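Viral CASP8 and FADD-like apoptosis regulator (Molluscum contagiosum virus subtype 1, PDB 2BBR) blocks host apoptosis by interfering with caspase-8 recruitment and activation at the death-inducing signaling complex, and also dampens host NF-kappa-B activation. Local coordinates at residues A[47-50]-A[54-57]; A[94-99]-A[142-147]; A[116-121]-A[161-166]. All coordinates share one frame; numbering follows the deposited sequence.

Contact 1: residues A[47-50]-A[54-57]; sequences CSLS and KLTL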
ATOM      1  N   CYS A  47       6.512  -2.268  15.386  1.00 19.92           N
ATOM      2  CA  CYS A  47       6.691  -1.754  16.736  1.00 19.45           C
ATOM      3  C   CYS A  47       5.999  -0.402  16.854  1.00 17.95           C
ATOM      4  O   CYS A  47       5.344  -0.113  17.853  1.00 16.11           O
ATOM      5  CB  CYS A  47       8.180  -1.612  17.062  1.00 21.86           C
ATOM      6  SG  CYS A  47       9.084  -3.185  17.126  1.00 29.48           S
ATOM      7  N   SER A  48       6.143   0.424  15.823  1.00 15.99           N
ATOM      8  CA  SER A  48       5.516   1.735  15.821  1.00 15.23           C
ATOM      9  C   SER A  48       3.996   1.596  15.866  1.00 13.90           C
ATOM     10  O   SER A  48       3.321   2.319  16.597  1.00 13.91           O
ATOM     11  CB  SER A  48       5.926   2.517  14.575  1.00 16.39           C
ATOM     12  OG  SER A  48       5.357   3.812  14.598  1.00 16.40           O
ATOM     13  N   LEU A  49       3.456   0.666  15.082  1.00 13.66           N
ATOM     14  CA  LEU A  49       2.015   0.453  15.073  1.00 13.68           C
ATOM     15  C   LEU A  49       1.552  -0.067  16.429  1.00 13.96           C
ATOM     16  O   LEU A  49       0.487   0.306  16.909  1.00 13.54           O
ATOM     17  CB  LEU A  49       1.618  -0.534  13.971  1.00 14.74           C
ATOM     18  CG  LEU A  49       1.823  -0.067  12.528  1.00 15.26           C
ATOM     19  CD1 LEU A  49       1.324  -1.148  11.581  1.00 17.31           C
ATOM     20  CD2 LEU A  49       1.074   1.235  12.281  1.00 15.89           C
ATOM     21  N   SER A  50       2.360  -0.922  17.047  1.00 14.46           N
ATOM     22  CA  SER A  50       2.022  -1.473  18.357  1.00 16.30           C
ATOM     23  C   SER A  50       1.925  -0.350  19.390  1.00 14.99           C
ATOM     24  O   SER A  50       1.013  -0.323  20.213  1.00 15.24           O
ATOM     25  CB  SER A  50       3.084  -2.484  18.793  1.00 16.94           C
ATOM     26  OG  SER A  50       3.175  -3.554  17.870  1.00 23.32           O
ATOM     27  N   LYS A  54      -2.353   0.322  16.767  1.00 14.09           N
ATOM     28  CA  LYS A  54      -2.935   0.280  15.433  1.00 14.55           C
ATOM     29  C   LYS A  54      -2.675  -1.093  14.830  1.00 13.60           C
ATOM     30  O   LYS A  54      -3.215  -1.430  13.777  1.00 14.27           O
ATOM     31  CB  LYS A  54      -2.314   1.354  14.535  1.00 15.66           C
ATOM     32  CG  LYS A  54      -2.675   2.776  14.917  1.00 18.75           C
ATOM     33  CD  LYS A  54      -2.008   3.778  13.987  1.00 18.56           C
ATOM     34  CE  LYS A  54      -2.354   5.209  14.370  1.00 21.91           C
ATOM     35  NZ  LYS A  54      -1.678   6.193  13.483  1.00 23.64           N
ATOM     36  N   LEU A  55      -1.849  -1.883  15.510  1.00 14.89           N
ATOM     37  CA  LEU A  55      -1.497  -3.220  15.045  1.00 16.60           C
ATOM     38  C   LEU A  55      -2.515  -4.229  15.562  1.00 15.97           C
ATOM     39  O   LEU A  55      -2.224  -5.041  16.442  1.00 18.83           O
ATOM     40  CB  LEU A  55      -0.088  -3.577  15.530  1.00 19.28           C
ATOM     41  CG  LEU A  55       0.655  -4.732  14.857  1.00 21.38           C
ATOM     42  CD1 LEU A  55       0.690  -4.524  13.354  1.00 22.98           C
ATOM     43  CD2 LEU A  55       2.066  -4.800  15.413  1.00 23.18           C
ATOM     44  N   THR A  56      -3.715  -4.163  14.998  1.00 15.07           N
ATOM     45  CA  THR A  56      -4.815  -5.033  15.381  1.00 13.04           C
ATOM     46  C   THR A  56      -4.902  -6.273  14.502  1.00 13.15           C
ATOM     47  O   THR A  56      -4.189  -6.402  13.507  1.00 12.01           O
ATOM     48  CB  THR A  56      -6.147  -4.293  15.254  1.00 12.96           C
ATOM     49  OG1 THR A  56      -6.336  -3.906  13.886  1.00 13.91           O
ATOM     50  CG2 THR A  56      -6.155  -3.053  16.135  1.00 15.26           C
ATOM     51  N   LEU A  57      -5.783  -7.188  14.887  1.00 13.16           N
ATOM     52  CA  LEU A  57      -6.007  -8.404  14.122  1.00 13.47           C
ATOM     53  C   LEU A  57      -6.426  -7.994  12.711  1.00 12.63           C
ATOM     54  O   LEU A  57      -5.911  -8.512  11.719  1.00 12.27           O
ATOM     55  CB  LEU A  57      -7.110  -9.234  14.788  1.00 17.37           C
ATOM     56  CG  LEU A  57      -7.670 -10.486  14.099  1.00 19.02           C
ATOM     57  CD1 LEU A  57      -8.586 -10.103  12.956  1.00 21.94           C
ATOM     58  CD2 LEU A  57      -6.531 -11.344  13.615  1.00 19.66           C
TER

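Contact 2: residues A[94-99]-A[142-147]; sequences TRYRKL and ALENVG. With AZI (azide ion), chain B.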
ATOM      1  N   THR A  94      -5.326   2.618   4.630  1.00 10.03           N
ATOM      2  CA  THR A  94      -6.170   3.412   3.752  1.00 10.22           C
ATOM      3  C   THR A  94      -6.345   2.783   2.381  1.00  9.61           C
ATOM      4  O   THR A  94      -5.492   2.027   1.909  1.00  9.57           O
ATOM      5  CB  THR A  94      -5.595   4.829   3.564  1.00 10.60           C
ATOM      6  OG1 THR A  94      -4.321   4.742   2.911  1.00 10.78           O
ATOM      7  CG2 THR A  94      -5.436   5.525   4.912  1.00 11.93           C
ATOM      8  N   ARG A  95      -7.468   3.096   1.747  1.00  9.68           N
ATOM      9  CA  ARG A  95      -7.738   2.592   0.414  1.00 10.08           C
ATOM     10  C   ARG A  95      -6.638   3.079  -0.533  1.00  8.69           C
ATOM     11  O   ARG A  95      -6.218   2.352  -1.431  1.00  9.74           O
ATOM     12  CB  ARG A  95      -9.113   3.070  -0.055  1.00 11.63           C
ATOM     13  CG  ARG A  95      -9.424   2.809  -1.519  1.00 11.83           C
ATOM     14  CD  ARG A  95      -9.273   1.356  -1.925  1.00 15.83           C
ATOM     15  NE  ARG A  95      -9.736   1.185  -3.299  1.00 16.46           N
ATOM     16  CZ  ARG A  95      -9.459   0.138  -4.066  1.00 17.00           C
ATOM     17  NH1 ARG A  95      -8.714  -0.853  -3.599  1.00 17.42           N
ATOM     18  NH2 ARG A  95      -9.925   0.092  -5.308  1.00 19.27           N
ATOM     19  N   TYR A  96      -6.159   4.302  -0.318  1.00  9.50           N
ATOM     20  CA  TYR A  96      -5.096   4.852  -1.154  1.00  9.35           C
ATOM     21  C   TYR A  96      -3.865   3.947  -1.169  1.00  9.41           C
ATOM     22  O   TYR A  96      -3.392   3.545  -2.233  1.00  9.54           O
ATOM     23  CB  TYR A  96      -4.691   6.248  -0.661  1.00  9.76           C
ATOM     24  CG  TYR A  96      -3.426   6.782  -1.298  1.00 10.01           C
ATOM     25  CD1 TYR A  96      -3.360   7.035  -2.667  1.00 11.50           C
ATOM     26  CD2 TYR A  96      -2.289   7.013  -0.530  1.00  9.91           C
ATOM     27  CE1 TYR A  96      -2.192   7.503  -3.257  1.00 11.85           C
ATOM     28  CE2 TYR A  96      -1.114   7.480  -1.110  1.00 11.43           C
ATOM     29  CZ  TYR A  96      -1.073   7.722  -2.475  1.00 12.17           C
ATOM     30  OH  TYR A  96       0.085   8.184  -3.056  1.00 13.41           O
ATOM     31  N   ARG A  97      -3.346   3.617   0.008  1.00  8.95           N
ATOM     32  CA  ARG A  97      -2.150   2.786   0.087  1.00  9.81           C
ATOM     33  C   ARG A  97      -2.385   1.366  -0.416  1.00  8.33           C
ATOM     34  O   ARG A  97      -1.553   0.804  -1.128  1.00  9.32           O
ATOM     35  CB  ARG A  97      -1.631   2.739   1.529  1.00 11.69           C
ATOM     36  CG  ARG A  97      -1.256   4.086   2.133  1.00 15.59           C
ATOM     37  CD  ARG A  97       0.165   4.487   1.804  1.00 16.59           C
ATOM     38  NE  ARG A  97       0.443   5.854   2.235  1.00 14.15           N
ATOM     39  CZ  ARG A  97       1.272   6.667   1.596  1.00 12.07           C
ATOM     40  NH1 ARG A  97       1.903   6.234   0.512  1.00 11.89           N
ATOM     41  NH2 ARG A  97       1.432   7.917   2.009  1.00 11.42           N
ATOM     42  N   LYS A  98      -3.509   0.774  -0.032  1.00  8.73           N
ATOM     43  CA  LYS A  98      -3.804  -0.585  -0.469  1.00  8.55           C
ATOM     44  C   LYS A  98      -3.962  -0.650  -1.986  1.00  8.78           C
ATOM     45  O   LYS A  98      -3.466  -1.578  -2.631  1.00  9.45           O
ATOM     46  CB  LYS A  98      -5.058  -1.102   0.237  1.00  9.48           C
ATOM     47  CG  LYS A  98      -4.844  -1.352   1.728  1.00  8.86           C
ATOM     48  CD  LYS A  98      -6.098  -1.866   2.418  1.00  9.91           C
ATOM     49  CE  LYS A  98      -7.124  -0.764   2.622  1.00 10.28           C
ATOM     50  NZ  LYS A  98      -8.425  -1.317   3.088  1.00 12.24           N
ATOM     51  N   LEU A  99      -4.638   0.340  -2.560  1.00  8.99           N
ATOM     52  CA  LEU A  99      -4.834   0.382  -4.004  1.00  9.14           C
ATOM     53  C   LEU A  99      -3.507   0.495  -4.741  1.00  7.95           C
ATOM     54  O   LEU A  99      -3.289  -0.182  -5.744  1.00 10.12           O
ATOM     55  CB  LEU A  99      -5.730   1.560  -4.391  1.00 10.99           C
ATOM     56  CG  LEU A  99      -5.943   1.795  -5.892  1.00 11.39           C
ATOM     57  CD1 LEU A  99      -6.500   0.543  -6.555  1.00 13.92           C
ATOM     58  CD2 LEU A  99      -6.895   2.961  -6.091  1.00 12.82           C
ATOM     59  N   ALA A 142       8.002   8.548  -4.501  1.00  9.96           N
ATOM     60  CA  ALA A 142       8.785   9.599  -5.143  1.00 10.14           C
ATOM     61  C   ALA A 142       7.860  10.703  -5.660  1.00  9.39           C
ATOM     62  O   ALA A 142       8.154  11.892  -5.515  1.00  9.80           O
ATOM     63  CB  ALA A 142       9.613   9.021  -6.281  1.00 11.78           C
ATOM     64  N   LEU A 143       6.745  10.310  -6.267  1.00  9.28           N
ATOM     65  CA  LEU A 143       5.781  11.283  -6.771  1.00  9.70           C
ATOM     66  C   LEU A 143       5.150  12.049  -5.610  1.00  9.17           C
ATOM     67  O   LEU A 143       4.935  13.257  -5.702  1.00 10.24           O
ATOM     68  CB  LEU A 143       4.691  10.579  -7.587  1.00  9.90           C
ATOM     69  CG  LEU A 143       5.131   9.989  -8.931  1.00 10.91           C
ATOM     70  CD1 LEU A 143       4.069   9.028  -9.440  1.00 12.13           C
ATOM     71  CD2 LEU A 143       5.389  11.097  -9.938  1.00 12.63           C
ATOM     72  N   GLU A 144       4.857  11.347  -4.519  1.00  8.71           N
ATOM     73  CA  GLU A 144       4.273  11.982  -3.341  1.00  9.47           C
ATOM     74  C   GLU A 144       5.230  13.009  -2.755  1.00  9.89           C
ATOM     75  O   GLU A 144       4.827  14.099  -2.353  1.00 10.04           O
ATOM     76  CB  GLU A 144       4.015  10.955  -2.237  1.00 10.66           C
ATOM     77  CG  GLU A 144       2.741  10.154  -2.329  1.00 12.47           C
ATOM     78  CD  GLU A 144       2.574   9.243  -1.124  1.00 11.55           C
ATOM     79  OE1 GLU A 144       2.853   9.697   0.010  1.00 14.16           O
ATOM     80  OE2 GLU A 144       2.165   8.082  -1.313  1.00 13.07           O
ATOM     81  N   ASN A 145       6.504  12.643  -2.698  1.00  9.83           N
ATOM     82  CA  ASN A 145       7.501  13.506  -2.094  1.00 10.32           C
ATOM     83  C   ASN A 145       7.740  14.841  -2.777  1.00 10.49           C
ATOM     84  O   ASN A 145       8.259  15.765  -2.144  1.00 11.74           O
ATOM     85  CB  ASN A 145       8.811  12.732  -1.900  1.00 10.55           C
ATOM     86  CG  ASN A 145       8.679  11.636  -0.855  1.00 10.34           C
ATOM     87  OD1 ASN A 145       7.769  11.672  -0.026  1.00 11.43           O
ATOM     88  ND2 ASN A 145       9.590  10.667  -0.879  1.00 12.24           N
ATOM     89  N   VAL A 146       7.361  14.955  -4.046  1.00 11.04           N
ATOM     90  CA  VAL A 146       7.504  16.225  -4.756  1.00 12.18           C
ATOM     91  C   VAL A 146       6.132  16.868  -4.971  1.00 12.72           C
ATOM     92  O   VAL A 146       6.014  17.886  -5.654  1.00 14.98           O
ATOM     93  CB  VAL A 146       8.221  16.063  -6.121  1.00 14.12           C
ATOM     94  CG1 VAL A 146       9.629  15.530  -5.906  1.00 14.55           C
ATOM     95  CG2 VAL A 146       7.429  15.151  -7.034  1.00 14.19           C
ATOM     96  N   GLY A 147       5.099  16.268  -4.386  1.00 11.76           N
ATOM     97  CA  GLY A 147       3.759  16.818  -4.489  1.00 12.88           C
ATOM     98  C   GLY A 147       2.945  16.519  -5.732  1.00 11.95           C
ATOM     99  O   GLY A 147       1.922  17.168  -5.958  1.00 13.68           O
TER
HETATM  100  N1  AZI B 201      -9.526  -3.251   0.775  1.00 11.17           N
HETATM  101  N2  AZI B 201      -8.862  -2.522   0.139  1.00 12.24           N
HETATM  102  N3  AZI B 201      -8.245  -1.811  -0.547  1.00 19.41           N

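Contact 3: residues A[116-121]-A[161-166]; sequences RLFACN and LRTLRR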
ATOM      1  N   ARG A 116       8.251   4.909 -14.865  1.00 11.75           N
ATOM      2  CA  ARG A 116       9.340   5.653 -14.238  1.00 11.50           C
ATOM      3  C   ARG A 116       9.866   6.707 -15.208  1.00 12.18           C
ATOM      4  O   ARG A 116      10.200   7.820 -14.808  1.00 13.23           O
ATOM      5  CB  ARG A 116      10.480   4.718 -13.818  1.00 12.82           C
ATOM      6  CG  ARG A 116      10.130   3.766 -12.680  1.00 13.48           C
ATOM      7  CD  ARG A 116      11.393   3.121 -12.113  1.00 15.80           C
ATOM      8  NE  ARG A 116      12.158   2.433 -13.150  1.00 16.50           N
ATOM      9  CZ  ARG A 116      12.158   1.118 -13.339  1.00 16.60           C
ATOM     10  NH1 ARG A 116      11.439   0.328 -12.558  1.00 17.50           N
ATOM     11  NH2 ARG A 116      12.872   0.595 -14.325  1.00 15.99           N
ATOM     12  N   LEU A 117       9.935   6.349 -16.487  1.00 12.74           N
ATOM     13  CA  LEU A 117      10.405   7.278 -17.507  1.00 14.10           C
ATOM     14  C   LEU A 117       9.406   8.423 -17.687  1.00 13.30           C
ATOM     15  O   LEU A 117       9.806   9.577 -17.843  1.00 14.51           O
ATOM     16  CB  LEU A 117      10.629   6.542 -18.832  1.00 16.08           C
ATOM     17  CG  LEU A 117      11.708   5.452 -18.803  1.00 19.98           C
ATOM     18  CD1 LEU A 117      11.863   4.840 -20.187  1.00 21.67           C
ATOM     19  CD2 LEU A 117      13.030   6.046 -18.338  1.00 22.41           C
ATOM     20  N   PHE A 118       8.110   8.108 -17.664  1.00 13.56           N
ATOM     21  CA  PHE A 118       7.087   9.146 -17.803  1.00 14.52           C
ATOM     22  C   PHE A 118       7.229  10.137 -16.656  1.00 14.01           C
ATOM     23  O   PHE A 118       7.140  11.350 -16.849  1.00 14.34           O
ATOM     24  CB  PHE A 118       5.665   8.568 -17.743  1.00 15.19           C
ATOM     25  CG  PHE A 118       5.308   7.659 -18.886  1.00 15.18           C
ATOM     26  CD1 PHE A 118       5.983   7.717 -20.101  1.00 15.74           C
ATOM     27  CD2 PHE A 118       4.256   6.757 -18.751  1.00 16.65           C
ATOM     28  CE1 PHE A 118       5.614   6.887 -21.161  1.00 17.76           C
ATOM     29  CE2 PHE A 118       3.881   5.926 -19.801  1.00 18.65           C
ATOM     30  CZ  PHE A 118       4.561   5.991 -21.009  1.00 18.74           C
ATOM     31  N   ALA A 119       7.440   9.611 -15.452  1.00 13.57           N
ATOM     32  CA  ALA A 119       7.582  10.451 -14.270  1.00 12.32           C
ATOM     33  C   ALA A 119       8.776  11.391 -14.376  1.00 12.58           C
ATOM     34  O   ALA A 119       8.670  12.580 -14.075  1.00 13.45           O
ATOM     35  CB  ALA A 119       7.713   9.581 -13.023  1.00 13.70           C
ATOM     36  N   CYS A 120       9.916  10.851 -14.798  1.00 13.73           N
ATOM     37  CA  CYS A 120      11.122  11.658 -14.926  1.00 13.69           C
ATOM     38  C   CYS A 120      11.016  12.699 -16.041  1.00 14.53           C
ATOM     39  O   CYS A 120      11.691  13.725 -15.998  1.00 16.31           O
ATOM     40  CB  CYS A 120      12.342  10.753 -15.130  1.00 14.54           C
ATOM     41  SG  CYS A 120      12.748   9.766 -13.655  1.00 16.56           S
ATOM     42  N   ASN A 121      10.172  12.441 -17.035  1.00 15.32           N
ATOM     43  CA  ASN A 121       9.977  13.400 -18.118  1.00 16.32           C
ATOM     44  C   ASN A 121       9.087  14.531 -17.613  1.00 17.05           C
ATOM     45  O   ASN A 121       9.272  15.689 -17.985  1.00 18.11           O
ATOM     46  CB  ASN A 121       9.339  12.739 -19.343  1.00 17.94           C
ATOM     47  CG  ASN A 121      10.346  11.980 -20.183  1.00 18.14           C
ATOM     48  OD1 ASN A 121      11.496  12.399 -20.317  1.00 20.63           O
ATOM     49  ND2 ASN A 121       9.917  10.872 -20.771  1.00 19.87           N
ATOM     50  N   LEU A 161      -0.847   6.025 -16.407  1.00  9.96           N
ATOM     51  CA  LEU A 161      -1.369   4.710 -16.746  1.00 10.54           C
ATOM     52  C   LEU A 161      -2.155   4.757 -18.057  1.00 10.69           C
ATOM     53  O   LEU A 161      -2.124   3.806 -18.841  1.00 11.19           O
ATOM     54  CB  LEU A 161      -2.242   4.191 -15.600  1.00 10.05           C
ATOM     55  CG  LEU A 161      -1.452   3.858 -14.326  1.00 10.98           C
ATOM     56  CD1 LEU A 161      -2.388   3.755 -13.133  1.00 11.62           C
ATOM     57  CD2 LEU A 161      -0.682   2.556 -14.533  1.00 11.56           C
ATOM     58  N   ARG A 162      -2.851   5.865 -18.297  1.00 10.82           N
ATOM     59  CA  ARG A 162      -3.610   6.014 -19.534  1.00 11.69           C
ATOM     60  C   ARG A 162      -2.642   6.057 -20.719  1.00 12.11           C
ATOM     61  O   ARG A 162      -2.880   5.433 -21.751  1.00 12.72           O
ATOM     62  CB  ARG A 162      -4.450   7.294 -19.507  1.00 11.81           C
ATOM     63  CG  ARG A 162      -5.388   7.418 -20.701  1.00 13.95           C
ATOM     64  CD  ARG A 162      -6.169   8.728 -20.707  1.00 14.50           C
ATOM     65  NE  ARG A 162      -6.994   8.893 -19.514  1.00 16.93           N
ATOM     66  CZ  ARG A 162      -6.710   9.718 -18.512  1.00 16.36           C
ATOM     67  NH1 ARG A 162      -5.616  10.465 -18.553  1.00 18.01           N
ATOM     68  NH2 ARG A 162      -7.521   9.795 -17.465  1.00 19.57           N
ATOM     69  N   THR A 163      -1.540   6.784 -20.558  1.00 12.53           N
ATOM     70  CA  THR A 163      -0.534   6.896 -21.609  1.00 13.50           C
ATOM     71  C   THR A 163       0.027   5.516 -21.936  1.00 14.14           C
ATOM     72  O   THR A 163       0.337   5.212 -23.090  1.00 15.47           O
ATOM     73  CB  THR A 163       0.620   7.813 -21.164  1.00 14.28           C
ATOM     74  OG1 THR A 163       0.104   9.117 -20.870  1.00 15.87           O
ATOM     75  CG2 THR A 163       1.674   7.919 -22.264  1.00 16.11           C
ATOM     76  N   LEU A 164       0.155   4.690 -20.906  1.00 13.69           N
ATOM     77  CA  LEU A 164       0.669   3.331 -21.035  1.00 13.51           C
ATOM     78  C   LEU A 164      -0.370   2.430 -21.704  1.00 12.15           C
ATOM     79  O   LEU A 164      -0.077   1.291 -22.077  1.00 13.71           O
ATOM     80  CB  LEU A 164       1.004   2.786 -19.642  1.00 16.34           C
ATOM     81  CG  LEU A 164       1.597   1.384 -19.520  1.00 17.19           C
ATOM     82  CD1 LEU A 164       2.960   1.344 -20.195  1.00 20.32           C
ATOM     83  CD2 LEU A 164       1.715   1.010 -18.044  1.00 18.85           C
ATOM     84  N   ARG A 165      -1.580   2.964 -21.847  1.00 12.48           N
ATOM     85  CA  ARG A 165      -2.721   2.268 -22.433  1.00 13.38           C
ATOM     86  C   ARG A 165      -3.358   1.263 -21.480  1.00 12.87           C
ATOM     87  O   ARG A 165      -4.156   0.423 -21.895  1.00 15.97           O
ATOM     88  CB  ARG A 165      -2.345   1.599 -23.762  1.00 15.90           C
ATOM     89  CG  ARG A 165      -2.148   2.611 -24.884  1.00 17.95           C
ATOM     90  CD  ARG A 165      -2.093   1.958 -26.256  1.00 20.17           C
ATOM     91  NE  ARG A 165      -0.740   1.939 -26.807  1.00 28.12           N
ATOM     92  CZ  ARG A 165       0.266   1.231 -26.307  1.00 29.23           C
ATOM     93  NH1 ARG A 165       0.083   0.472 -25.234  1.00 32.17           N
ATOM     94  NH2 ARG A 165       1.460   1.282 -26.879  1.00 31.14           N
ATOM     95  N   ARG A 166      -3.008   1.357 -20.199  1.00 11.67           N
ATOM     96  CA  ARG A 166      -3.604   0.490 -19.191  1.00 10.97           C
ATOM     97  C   ARG A 166      -4.811   1.247 -18.643  1.00 10.95           C
ATOM     98  O   ARG A 166      -4.824   1.714 -17.498  1.00 11.10           O
ATOM     99  CB  ARG A 166      -2.612   0.169 -18.067  1.00 10.48           C
ATOM    100  CG  ARG A 166      -1.543  -0.852 -18.453  1.00 12.23           C
ATOM    101  CD  ARG A 166      -2.169  -2.164 -18.917  1.00 12.02           C
ATOM    102  NE  ARG A 166      -2.959  -2.814 -17.876  1.00 12.34           N
ATOM    103  CZ  ARG A 166      -2.464  -3.640 -16.960  1.00 11.32           C
ATOM    104  NH1 ARG A 166      -1.168  -3.923 -16.952  1.00 14.12           N
ATOM    105  NH2 ARG A 166      -3.266  -4.183 -16.052  1.00 13.88           N
TER

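Contact 1: residues A[47-50]-A[54-57]
Leu49 and Lys54 meet where helix 42-51 of the first death effector domain gives way to the short connection into helix 57-66, two consecutive helices of this all-helical fold. Lys54 makes the principal polar link: its backbone N donates to Leu49 O over 2.8 Å, an almost straight bond (173° at the hydrogen) that brings the connection back onto the last turn of the helix it has just left. The CB of Lys54 passes the CD2 methyl of Leu49 at 4.1 Å, while the rest of the lysine chain runs extended and leads away from the helix. Leu55, next in line, is the centre of an inverse gamma turn. It points its CB at the helix, and CG lies opposite the backbone N (chi1 -163°), which carries CD1 to Leu49 and CD2 to Ser50. Its N adds a second, weak bond of 3.5 Å to the same Leu49 O. Beside this shared acceptor the two leucine side chains cross at about a right angle, CB against CB at 3.8 Å and CD1 against CD1 at 3.9 Å; Leu13 and Leu60 touch Leu55 from the neighbouring helices and extend the apolar core. Ser50 OG, hydrogen-bonded to Leu46 O within its own helix, comes to 3.0 Å from Leu55 CD2, a tight approach of hydroxyl to methyl. Thr56 then starts the following helix as its N-cap, its OG1 accepting from Ala59 N.

Contact 2: residues A[94-99]-A[142-147]
Tyr96 brings its OH to Glu144 OE2, donating over 2.7 Å, and Arg97 reaches from the same helix 95-104 to the same carboxylate on helix 136-145. The backbones stay well apart, with the nearest CA atoms, those of Arg97 and Glu144, separated by 11.7 Å, so side chains alone span the gap between two helices of the second death effector domain. Tyr96 has CG anti to its backbone N (chi1 169°), which directs the ring across that gap. Its hydroxyl meets OE2 from above the carboxylate plane, whereas OE2 itself lies at the edge of the ring. CE2 of Tyr96 also lies 3.6 Å above the plane of the Arg97 guanidinium, over its centre. Arg97, its chain bent at chi2, forms a two-pronged salt bridge. Its NH2 reaches the syn side of Glu144 OE1 at 3.0 Å along a fairly straight path, 160° at the hydrogen; NH1 lies 2.6 Å from Glu144 OE2, but that bond is weak. Guanidinium and carboxylate are twisted 41° against each other. Arg97 NH2 also pairs with Asp34, and the Arg97 guanidinium makes a cation-pi contact with Phe30, linking this site to the first domain. Apart from this bridge, Arg95 NH1 donates to azide N3 at 3.2 Å and Lys98 NZ binds the ion weakly; it probably comes from the crystallisation liquor. The donors probably stabilise the ionised Glu144, with OE2 gripped by two and OE1 by one, while Glu144 and Asp34 balance the Arg97 charge, which should make its burial less costly.

Contact 3: residues A[116-121]-A[161-166]
Phe118 and Thr163 face each other at the surface, between helix 109-122 and helix 155-163, and the contact is mainly apolar. The CG2 methyl of Thr163 sits 4.1 Å from the centroid of the Phe118 ring, 30° off the ring normal: an off-centre CH-pi contact. The methyl is nearest the far end of the ring, 3.7 Å from Phe118 CZ, with Phe118 CE2 a little farther away. The two side chains approach from opposite directions. Thr163 presents this methyl because CG2 points away from its own backbone N while OG1, at chi1 -60°, turns back beside that N and hydrogen-bonds Asp159 O one turn earlier in the helix.

Leu164 supplies a looser van der Waals contact, its CB lying 4.3 Å from Phe118 CE2. The same two stretches of the second death effector domain also meet through Leu164 on Glu111 and Ala114 and through the buried Leu161 on Leu115.

Backbone hydrogen bonding shapes the partner segment. Arg165 has positive phi (77°) in a Schellman motif, with Arg165 N bonded to Arg162 O and Arg166 N to Leu161 O. Charged groups border the turn: Arg166 is the N-cap residue of helix 167-187, and its guanidinium forms salt bridges with Glu111, through NH1, and Asp168, through NH2.

Overall arrangement
Contact 1 closes before the other two open, whereas contacts 2 and 3 interleave along the chain. Contact 1 lies in the first of two tandem death effector domains and contacts 2 and 3 in the second; contacts 1 and 3 are on opposite sides of the chain's centre, their own centres about 35 Å apart. Contact 2 is the most central, its midpoint about 21 Å from that of contact 1 and about 16 Å from that of contact 3. It touches contact 3 where Leu143 CD2 packs on Ala119 CB at 4.1 Å. The azide site belongs to helix 95-104 of contact 2: Arg95 and Lys98 bind the ion, probably from the crystallisation liquor, with Leu88 completing the pocket.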